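Long-range contacts in fluoroacetyl-CoA-specific thioesterase-like domain-containing protein (Thermanaerovibrio acidaminovorans, PDB 3QOO), which is of unknown function but has the hot-dog fold of fluoroacetyl-CoA-specific thioesterases and may act on acyl-CoA thioesters: residues L51-L56 and Q117-V122; G13-M18 and T88-R93; L81-T86 and D106-P111. All coordinates share one frame; numbering follows the deposited sequence.

Contact 1 of 3, residues L51-L56 and Q117-V122; sequences LAVEIL and QERVVV
Q117 OE1 sits between two neighbours: it rests against A52 CB on the helix, 3.5 Å away, and accepts a hydrogen bond from R119 NH1 two residues along its own strand. That bond, 2.8 Å from R119 NH1 to Q117 OE1, lies close to the guanidinium plane, yet the donor stands 58° above the plane of the amide carbonyl rather than on a lone pair. The bend of the R119 chain at chi3 (66°) folds the guanidinium across, bringing NH1 to Q117 OE1. The same path lays the aliphatic part of R119 against the helix, with R119 CD 3.6 Å from A52 CB. L56 reaches in with one branch, its CD1 meeting R119 CD at 3.9 Å and lying near the guanidinium plane, at its edge. V53 comes from another direction: its CG2 covers one guanidinium face, off-centre toward the rim, and lies 3.5 Å from R119 NH2.

The short axes of helix 51-56 and strand 117-122 approach to 10.4 Å at an angle of 43°. This is the helix-on-sheet core of the hot-dog fold, in which the strands wrap around helix 41-56. The polar ends are held by a second shell: R119 NE bonds S66 OG, and Q117 NE2 bonds both S71 OG and T49 OG1, the last on the same helix. L35 of the second subunit packs on R119, and R31 of that subunit on V53. No hydrogen bond joins the two segments directly: the helix offers only carbon to R119, A52 and L56 meeting its aliphatic part and V53 its guanidinium face. R119 NH1 and NE are satisfied by the neutral oxygens of Q117 and S66, and the nearby charge probably polarises the Q117 carbonyl.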
loop_
_atom_site.group_PDB
_atom_site.type_symbol
_atom_site.label_atom_id
_atom_site.label_comp_id
_atom_site.label_asym_id
_atom_site.label_seq_id
_atom_site.Cartn_x
_atom_site.Cartn_y
_atom_site.Cartn_z
ATOM N N LEU A 51 11.859 2.056 -4.612
ATOM C CA LEU A 51 13.155 1.406 -4.406
ATOM C C LEU A 51 13.241 0.048 -5.056
ATOM O O LEU A 51 14.284 -0.290 -5.608
ATOM C CB LEU A 51 13.464 1.278 -2.926
ATOM C CG LEU A 51 14.117 2.464 -2.273
ATOM C CD1 LEU A 51 14.289 2.202 -0.800
ATOM C CD2 LEU A 51 15.421 2.788 -2.918
ATOM N N ALA A 52 12.171 -0.740 -5.009
ATOM C CA ALA A 52 12.198 -2.053 -5.626
ATOM C C ALA A 52 12.437 -1.901 -7.124
ATOM O O ALA A 52 13.209 -2.662 -7.711
ATOM C CB ALA A 52 10.879 -2.777 -5.345
ATOM N N VAL A 53 11.774 -0.934 -7.744
ATOM C CA VAL A 53 11.972 -0.705 -9.170
ATOM C C VAL A 53 13.412 -0.251 -9.418
ATOM O O VAL A 53 14.050 -0.684 -10.402
ATOM C CB VAL A 53 10.962 0.340 -9.696
ATOM C CG1 VAL A 53 11.300 0.801 -11.110
ATOM C CG2 VAL A 53 9.548 -0.225 -9.686
ATOM N N GLU A 54 13.955 0.620 -8.574
ATOM C CA GLU A 54 15.360 1.044 -8.695
ATOM C C GLU A 54 16.360 -0.101 -8.550
ATOM O O GLU A 54 17.444 -0.038 -9.122
ATOM C CB GLU A 54 15.677 2.182 -7.700
ATOM C CG GLU A 54 15.003 3.491 -8.104
ATOM C CD GLU A 54 15.198 4.636 -7.139
ATOM O OE1 GLU A 54 16.047 4.493 -6.210
ATOM O OE2 GLU A 54 14.491 5.678 -7.339
ATOM N N ILE A 55 16.032 -1.135 -7.799
ATOM C CA ILE A 55 16.923 -2.270 -7.657
ATOM C C ILE A 55 16.843 -3.164 -8.876
ATOM O O ILE A 55 17.864 -3.629 -9.374
ATOM C CB ILE A 55 16.556 -3.089 -6.391
ATOM C CG1 ILE A 55 16.830 -2.281 -5.125
ATOM C CG2 ILE A 55 17.289 -4.426 -6.351
ATOM C CD1 ILE A 55 16.159 -2.783 -3.907
ATOM N N LEU A 56 15.633 -3.445 -9.363
ATOM C CA LEU A 56 15.458 -4.498 -10.358
ATOM C C LEU A 56 15.559 -4.047 -11.805
ATOM O O LEU A 56 16.203 -4.701 -12.595
ATOM C CB LEU A 56 14.099 -5.163 -10.215
ATOM C CG LEU A 56 13.797 -5.801 -8.847
ATOM C CD1 LEU A 56 12.421 -6.436 -8.906
ATOM C CD2 LEU A 56 14.849 -6.842 -8.466
ATOM N N GLN A 117 7.428 -6.899 -0.792
ATOM C CA GLN A 117 6.841 -6.741 -2.109
ATOM C C GLN A 117 7.323 -7.860 -3.020
ATOM O O GLN A 117 8.531 -8.145 -3.073
ATOM C CB GLN A 117 7.165 -5.381 -2.694
ATOM C CG GLN A 117 6.434 -5.096 -4.025
ATOM C CD GLN A 117 6.566 -3.658 -4.419
ATOM O OE1 GLN A 117 7.417 -3.305 -5.241
ATOM N NE2 GLN A 117 5.752 -2.794 -3.800
ATOM N N GLU A 118 6.404 -8.502 -3.724
ATOM C CA GLU A 118 6.714 -9.470 -4.741
ATOM C C GLU A 118 6.495 -8.796 -6.079
ATOM O O GLU A 118 5.427 -8.230 -6.304
ATOM C CB GLU A 118 5.834 -10.693 -4.616
ATOM C CG GLU A 118 6.066 -11.772 -5.672
ATOM C CD GLU A 118 5.120 -12.923 -5.566
ATOM O OE1 GLU A 118 4.527 -13.125 -4.486
ATOM O OE2 GLU A 118 4.970 -13.617 -6.595
ATOM N N ARG A 119 7.494 -8.879 -6.950
ATOM C CA ARG A 119 7.392 -8.300 -8.299
ATOM C C ARG A 119 7.668 -9.402 -9.334
ATOM O O ARG A 119 8.425 -10.348 -9.064
ATOM C CB ARG A 119 8.406 -7.156 -8.475
ATOM C CG ARG A 119 8.224 -6.047 -7.456
ATOM C CD ARG A 119 9.048 -4.792 -7.731
ATOM N NE ARG A 119 8.644 -4.109 -8.950
ATOM C CZ ARG A 119 7.578 -3.324 -9.065
ATOM N NH1 ARG A 119 6.804 -3.022 -8.000
ATOM N NH2 ARG A 119 7.276 -2.822 -10.259
ATOM N N VAL A 120 7.039 -9.268 -10.488
ATOM C CA VAL A 120 7.186 -10.196 -11.597
ATOM C C VAL A 120 7.884 -9.496 -12.756
ATOM O O VAL A 120 7.643 -8.330 -13.024
ATOM C CB VAL A 120 5.823 -10.820 -12.042
ATOM C CG1 VAL A 120 4.821 -9.754 -12.549
ATOM C CG2 VAL A 120 6.016 -11.903 -13.096
ATOM N N VAL A 121 8.774 -10.223 -13.438
ATOM C CA VAL A 121 9.402 -9.704 -14.623
ATOM C C VAL A 121 8.543 -10.006 -15.832
ATOM O O VAL A 121 8.115 -11.164 -16.027
ATOM C CB VAL A 121 10.825 -10.289 -14.805
ATOM C CG1 VAL A 121 11.391 -9.842 -16.153
ATOM C CG2 VAL A 121 11.665 -9.910 -13.651
ATOM N N VAL A 122 8.238 -8.967 -16.615
ATOM C CA VAL A 122 7.351 -9.096 -17.750
ATOM C C VAL A 122 8.020 -8.477 -18.974
ATOM O O VAL A 122 8.834 -7.576 -18.849
ATOM C CB VAL A 122 5.965 -8.380 -17.479
ATOM C CG1 VAL A 122 5.263 -8.870 -16.205
ATOM C CG2 VAL A 122 6.109 -6.857 -17.423
#

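Contact 2 of 3, residues G13-M18 and T88-R93; sequences GTYRRM and TVTVDR
R17 swings CG beside its own backbone N (chi1 -82°) and then runs extended to NE, while T88 likewise sets OG1 beside its backbone N; the two side chains thereby meet, R17 NE donating to T88 OG1 at 2.8 Å. The hydrogen bond is bent (141° at the hydrogen), and the hydroxyl oxygen lies at the guanidinium edge, tilted 23° from its plane. The other branch of T88, CG2, reaches Y15 CD1 at 3.8 Å. On the same face, Y15 CB lies 3.5 Å from T90 OG1, and T90 CG2 packs 3.7 Å from G13 CA.

The backbones form the antiparallel pairing of strand 15-21, at one margin of this chain's sheet, with strand 84-95. R16 and V89 are a hydrogen-bonded pair, with V89 N to R16 O at 3.0 Å and R16 N to V89 O at 3.1 Å. Y15-T90 and R17-T88 flank it as non-hydrogen-bonded pairs. Before the strand proper, V91 N donates to T14 O at 2.8 Å and G13 N to V91 O at 2.9 Å, extending the pairing into the loop. On the opposite face, R16 and V89 both touch I55 of helix 41-56.

The strand is thus held by regular backbone bonds. On the face away from the helix the R17 NE donor is used by a neutral hydroxyl, a bond that probably helps to hold the T88 hydroxyl in place.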
loop_
_atom_site.group_PDB
_atom_site.type_symbol
_atom_site.label_atom_id
_atom_site.label_comp_id
_atom_site.label_asym_id
_atom_site.label_seq_id
_atom_site.Cartn_x
_atom_site.Cartn_y
_atom_site.Cartn_z
ATOM N N GLY A 13 20.100 -10.473 -0.871
ATOM C CA GLY A 13 20.798 -9.495 -0.051
ATOM C C GLY A 13 21.103 -8.191 -0.754
ATOM O O GLY A 13 21.467 -7.220 -0.110
ATOM N N THR A 14 20.958 -8.155 -2.068
ATOM C CA THR A 14 21.116 -6.924 -2.837
ATOM C C THR A 14 20.144 -5.875 -2.311
ATOM O O THR A 14 18.956 -6.173 -2.166
ATOM C CB THR A 14 20.840 -7.162 -4.340
ATOM O OG1 THR A 14 21.729 -8.169 -4.825
ATOM C CG2 THR A 14 21.045 -5.887 -5.149
ATOM N N TYR A 15 20.614 -4.671 -2.029
ATOM C CA TYR A 15 19.746 -3.642 -1.470
ATOM C C TYR A 15 20.023 -2.261 -1.964
ATOM O O TYR A 15 21.109 -1.969 -2.471
ATOM C CB TYR A 15 19.787 -3.636 0.072
ATOM C CG TYR A 15 20.953 -2.875 0.685
ATOM C CD1 TYR A 15 20.824 -1.529 1.013
ATOM C CD2 TYR A 15 22.157 -3.484 0.946
ATOM C CE1 TYR A 15 21.852 -0.813 1.608
ATOM C CE2 TYR A 15 23.194 -2.768 1.547
ATOM C CZ TYR A 15 23.057 -1.449 1.863
ATOM O OH TYR A 15 24.076 -0.720 2.427
ATOM N N ARG A 16 19.033 -1.398 -1.837
ATOM C CA ARG A 16 19.166 0.031 -2.037
ATOM C C ARG A 16 18.458 0.755 -0.901
ATOM O O ARG A 16 17.552 0.212 -0.235
ATOM C CB ARG A 16 18.605 0.456 -3.402
ATOM C CG ARG A 16 19.409 -0.093 -4.596
ATOM C CD ARG A 16 18.841 0.432 -5.915
ATOM N NE ARG A 16 19.331 1.783 -6.157
ATOM C CZ ARG A 16 20.424 2.081 -6.863
ATOM N NH1 ARG A 16 21.155 1.123 -7.440
ATOM N NH2 ARG A 16 20.796 3.352 -6.996
ATOM N N ARG A 17 18.867 2.002 -0.699
ATOM C CA ARG A 17 18.306 2.857 0.320
ATOM C C ARG A 17 17.933 4.168 -0.252
ATOM O O ARG A 17 18.577 4.648 -1.185
ATOM C CB ARG A 17 19.309 3.099 1.415
ATOM C CG ARG A 17 19.423 2.071 2.410
ATOM C CD ARG A 17 20.278 2.531 3.553
ATOM N NE ARG A 17 20.116 1.671 4.668
ATOM C CZ ARG A 17 20.737 1.794 5.819
ATOM N NH1 ARG A 17 21.656 2.737 5.988
ATOM N NH2 ARG A 17 20.462 0.924 6.788
HETATM N N MSE A 18 16.951 4.810 0.364
HETATM C CA MSE A 18 16.743 6.235 0.173
HETATM C C MSE A 18 16.138 6.850 1.407
HETATM O O MSE A 18 15.540 6.159 2.220
HETATM C CB MSE A 18 15.879 6.500 -1.053
HETATM C CG MSE A 18 14.489 6.011 -0.918
HETATM SE SE MSE A 18 13.317 6.366 -2.446
HETATM C CE MSE A 18 13.059 8.190 -2.124
ATOM N N THR A 88 15.085 0.947 3.475
ATOM C CA THR A 88 16.024 -0.050 2.974
ATOM C C THR A 88 15.200 -1.182 2.385
ATOM O O THR A 88 14.355 -1.755 3.093
ATOM C CB THR A 88 16.920 -0.604 4.085
ATOM O OG1 THR A 88 17.567 0.476 4.754
ATOM C CG2 THR A 88 17.980 -1.541 3.489
ATOM N N VAL A 89 15.397 -1.442 1.095
ATOM C CA VAL A 89 14.740 -2.515 0.408
ATOM C C VAL A 89 15.767 -3.510 -0.094
ATOM O O VAL A 89 16.761 -3.095 -0.686
ATOM C CB VAL A 89 13.832 -1.966 -0.715
ATOM C CG1 VAL A 89 13.256 -3.084 -1.562
ATOM C CG2 VAL A 89 12.685 -1.133 -0.103
ATOM N N THR A 90 15.519 -4.783 0.168
ATOM C CA THR A 90 16.504 -5.854 0.011
ATOM C C THR A 90 15.902 -7.042 -0.707
ATOM O O THR A 90 14.797 -7.463 -0.375
ATOM C CB THR A 90 16.982 -6.357 1.386
ATOM O OG1 THR A 90 17.451 -5.246 2.158
ATOM C CG2 THR A 90 18.092 -7.399 1.247
ATOM N N VAL A 91 16.620 -7.626 -1.652
ATOM C CA VAL A 91 16.181 -8.865 -2.287
ATOM C C VAL A 91 16.188 -9.999 -1.267
ATOM O O VAL A 91 17.243 -10.326 -0.685
ATOM C CB VAL A 91 17.043 -9.233 -3.495
ATOM C CG1 VAL A 91 16.629 -10.599 -4.049
ATOM C CG2 VAL A 91 16.968 -8.113 -4.546
ATOM N N ASP A 92 15.022 -10.589 -1.027
ATOM C CA ASP A 92 14.866 -11.682 -0.073
ATOM C C ASP A 92 15.028 -13.042 -0.744
ATOM O O ASP A 92 15.794 -13.887 -0.274
ATOM C CB ASP A 92 13.491 -11.584 0.612
ATOM C CG ASP A 92 13.286 -12.673 1.623
ATOM O OD1 ASP A 92 13.969 -12.622 2.662
ATOM O OD2 ASP A 92 12.464 -13.579 1.369
ATOM N N ARG A 93 14.327 -13.232 -1.855
ATOM C CA ARG A 93 14.411 -14.469 -2.602
ATOM C C ARG A 93 13.942 -14.292 -4.026
ATOM O O ARG A 93 13.280 -13.321 -4.348
ATOM C CB ARG A 93 13.675 -15.586 -1.928
ATOM C CG ARG A 93 12.230 -15.409 -1.914
ATOM C CD ARG A 93 11.547 -16.582 -1.150
ATOM N NE ARG A 93 10.093 -16.553 -1.259
ATOM C CZ ARG A 93 9.266 -15.810 -0.527
ATOM N NH1 ARG A 93 9.709 -14.987 0.429
ATOM N NH2 ARG A 93 7.963 -15.910 -0.762
#

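Contact 3 of 3, residues L81-T86 and D106-P111; sequences LGDDVT and DDPHGP
T86 and D106 form an antiparallel hydrogen-bonded pair in the beta hairpin of strands 84-95 and 98-107: T86 N donates to D106 O at 2.7 Å and D106 N to T86 O at 2.9 Å. One residue back, V85 leans on the same carbonyl, its CG1 3.6 Å from D106 O.

Just past this pair, D83 of the loop before strand 84-95 meets D107 at the end of strand 98-107. The two side chains point toward one another and cross at about a right angle, their carboxylate planes 64° apart. D83 OD2 lies only 2.5 Å from D107 OD2, a separation at which one of the acids probably holds a proton. P108 borders the pair, its CD 3.7 Å from D83 OD1.

The next shell positions these groups. D107 opens a type I turn to G110, which links strand 98-107 to strand 110-123; D107 N to G110 O and G110 N to D107 O close it. R134 of the second subunit makes a salt bridge to D107 OD1, and F135 of that subunit packs on both D83 and D107, so this turn, at the open end of the hairpin, also belongs to the dimer interface. With chi1 at 71°, D107 CG stands between its own backbone N and carbonyl carbon, where OD1 completes an Asx turn: H109 N donates to D107 OD1 at 2.8 Å, from above the carboxylate plane.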
loop_
_atom_site.group_PDB
_atom_site.type_symbol
_atom_site.label_atom_id
_atom_site.label_comp_id
_atom_site.label_asym_id
_atom_site.label_seq_id
_atom_site.Cartn_x
_atom_site.Cartn_y
_atom_site.Cartn_z
ATOM N N LEU A 81 5.182 14.367 10.133
ATOM C CA LEU A 81 5.546 15.389 9.175
ATOM C C LEU A 81 6.906 15.995 9.554
ATOM O O LEU A 81 7.142 16.336 10.707
ATOM C CB LEU A 81 4.544 16.524 9.218
ATOM C CG LEU A 81 3.238 16.279 8.539
ATOM C CD1 LEU A 81 2.243 17.311 9.125
ATOM C CD2 LEU A 81 3.388 16.421 7.030
ATOM N N GLY A 82 7.777 16.145 8.563
ATOM C CA GLY A 82 9.111 16.738 8.741
ATOM C C GLY A 82 10.165 15.718 9.146
ATOM O O GLY A 82 11.361 16.037 9.165
ATOM N N ASP A 83 9.747 14.502 9.478
ATOM C CA ASP A 83 10.683 13.410 9.750
ATOM C C ASP A 83 11.379 12.997 8.485
ATOM O O ASP A 83 10.831 13.139 7.419
ATOM C CB ASP A 83 9.879 12.222 10.250
ATOM C CG ASP A 83 10.686 11.155 10.953
ATOM O OD1 ASP A 83 11.851 11.380 11.362
ATOM O OD2 ASP A 83 10.089 10.069 11.178
ATOM N N ASP A 84 12.614 12.527 8.619
ATOM C CA ASP A 84 13.342 11.887 7.527
ATOM C C ASP A 84 13.377 10.417 7.795
ATOM O O ASP A 84 13.934 9.957 8.797
ATOM C CB ASP A 84 14.739 12.459 7.386
ATOM C CG ASP A 84 14.691 13.799 6.761
ATOM O OD1 ASP A 84 14.249 13.877 5.606
ATOM O OD2 ASP A 84 15.080 14.761 7.411
ATOM N N VAL A 85 12.766 9.670 6.904
ATOM C CA VAL A 85 12.645 8.223 7.001
ATOM C C VAL A 85 13.562 7.530 6.003
ATOM O O VAL A 85 13.456 7.767 4.801
ATOM C CB VAL A 85 11.170 7.769 6.779
ATOM C CG1 VAL A 85 11.047 6.286 6.960
ATOM C CG2 VAL A 85 10.238 8.511 7.737
ATOM N N THR A 86 14.472 6.715 6.531
ATOM C CA THR A 86 15.371 5.932 5.686
ATOM C C THR A 86 14.706 4.590 5.367
ATOM O O THR A 86 14.398 3.814 6.268
ATOM C CB THR A 86 16.718 5.717 6.366
ATOM O OG1 THR A 86 17.278 6.996 6.627
ATOM C CG2 THR A 86 17.666 4.878 5.536
ATOM N N ASP A 106 13.073 3.367 8.861
ATOM C CA ASP A 106 13.580 3.798 10.149
ATOM C C ASP A 106 13.764 5.304 10.128
ATOM O O ASP A 106 13.942 5.927 9.084
ATOM C CB ASP A 106 14.944 3.139 10.425
ATOM C CG ASP A 106 14.915 1.639 10.260
ATOM O OD1 ASP A 106 15.536 1.109 9.301
ATOM O OD2 ASP A 106 14.259 0.985 11.062
ATOM N N ASP A 107 13.724 5.902 11.291
ATOM C CA ASP A 107 14.112 7.275 11.416
ATOM C C ASP A 107 15.055 7.356 12.576
ATOM O O ASP A 107 15.438 6.332 13.145
ATOM C CB ASP A 107 12.868 8.160 11.500
ATOM C CG ASP A 107 12.092 8.034 12.824
ATOM O OD1 ASP A 107 12.624 7.459 13.798
ATOM O OD2 ASP A 107 10.924 8.481 12.886
ATOM N N PRO A 108 15.478 8.567 12.924
ATOM C CA PRO A 108 16.451 8.701 14.001
ATOM C C PRO A 108 16.027 8.078 15.339
ATOM O O PRO A 108 16.872 7.780 16.198
ATOM C CB PRO A 108 16.563 10.225 14.167
ATOM C CG PRO A 108 16.134 10.773 12.826
ATOM C CD PRO A 108 15.083 9.870 12.350
ATOM N N HIS A 109 14.728 7.912 15.535
ATOM C CA HIS A 109 14.220 7.395 16.778
ATOM C C HIS A 109 13.976 5.907 16.764
ATOM O O HIS A 109 13.694 5.354 17.787
ATOM C CB HIS A 109 12.946 8.137 17.164
ATOM C CG HIS A 109 13.176 9.590 17.363
ATOM N ND1 HIS A 109 13.669 10.098 18.547
ATOM C CD2 HIS A 109 13.091 10.629 16.510
ATOM C CE1 HIS A 109 13.831 11.402 18.419
ATOM N NE2 HIS A 109 13.492 11.747 17.191
ATOM N N GLY A 110 14.130 5.258 15.629
ATOM C CA GLY A 110 13.946 3.822 15.502
ATOM C C GLY A 110 13.051 3.435 14.327
ATOM O O GLY A 110 12.706 4.250 13.487
ATOM N N PRO A 111 12.670 2.159 14.264
ATOM C CA PRO A 111 11.854 1.653 13.165
ATOM C C PRO A 111 10.447 2.242 13.169
ATOM O O PRO A 111 9.846 2.383 14.246
ATOM C CB PRO A 111 11.797 0.146 13.435
ATOM C CG PRO A 111 12.811 -0.166 14.436
ATOM C CD PRO A 111 13.126 1.086 15.180
HETATM O O HOH W 1 16.142 1.520 6.796
#

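How the contacts relate
From the N terminus, 13-18 opens contact 2, 51-56 opens contact 1 and 81-86 opens contact 3. Contact 2 closes first, at 88-93, then contact 3 at 106-111 and contact 1 at 117-122. Contact 3 is therefore nested within contact 1, whereas contact 2 crosses both. Contact 2 ties the first strand to the sheet, contact 3 pairs neighbouring strands near the turn into 110-123, and contact 1 sets helix 41-56 against that last strand. L51 of contact 1 packs on V89 of contact 2, and R17 of contact 2 touches T86 of contact 3. Contacts 1 and 3, centres about 24 Å apart, do not touch, yet both reach the second subunit.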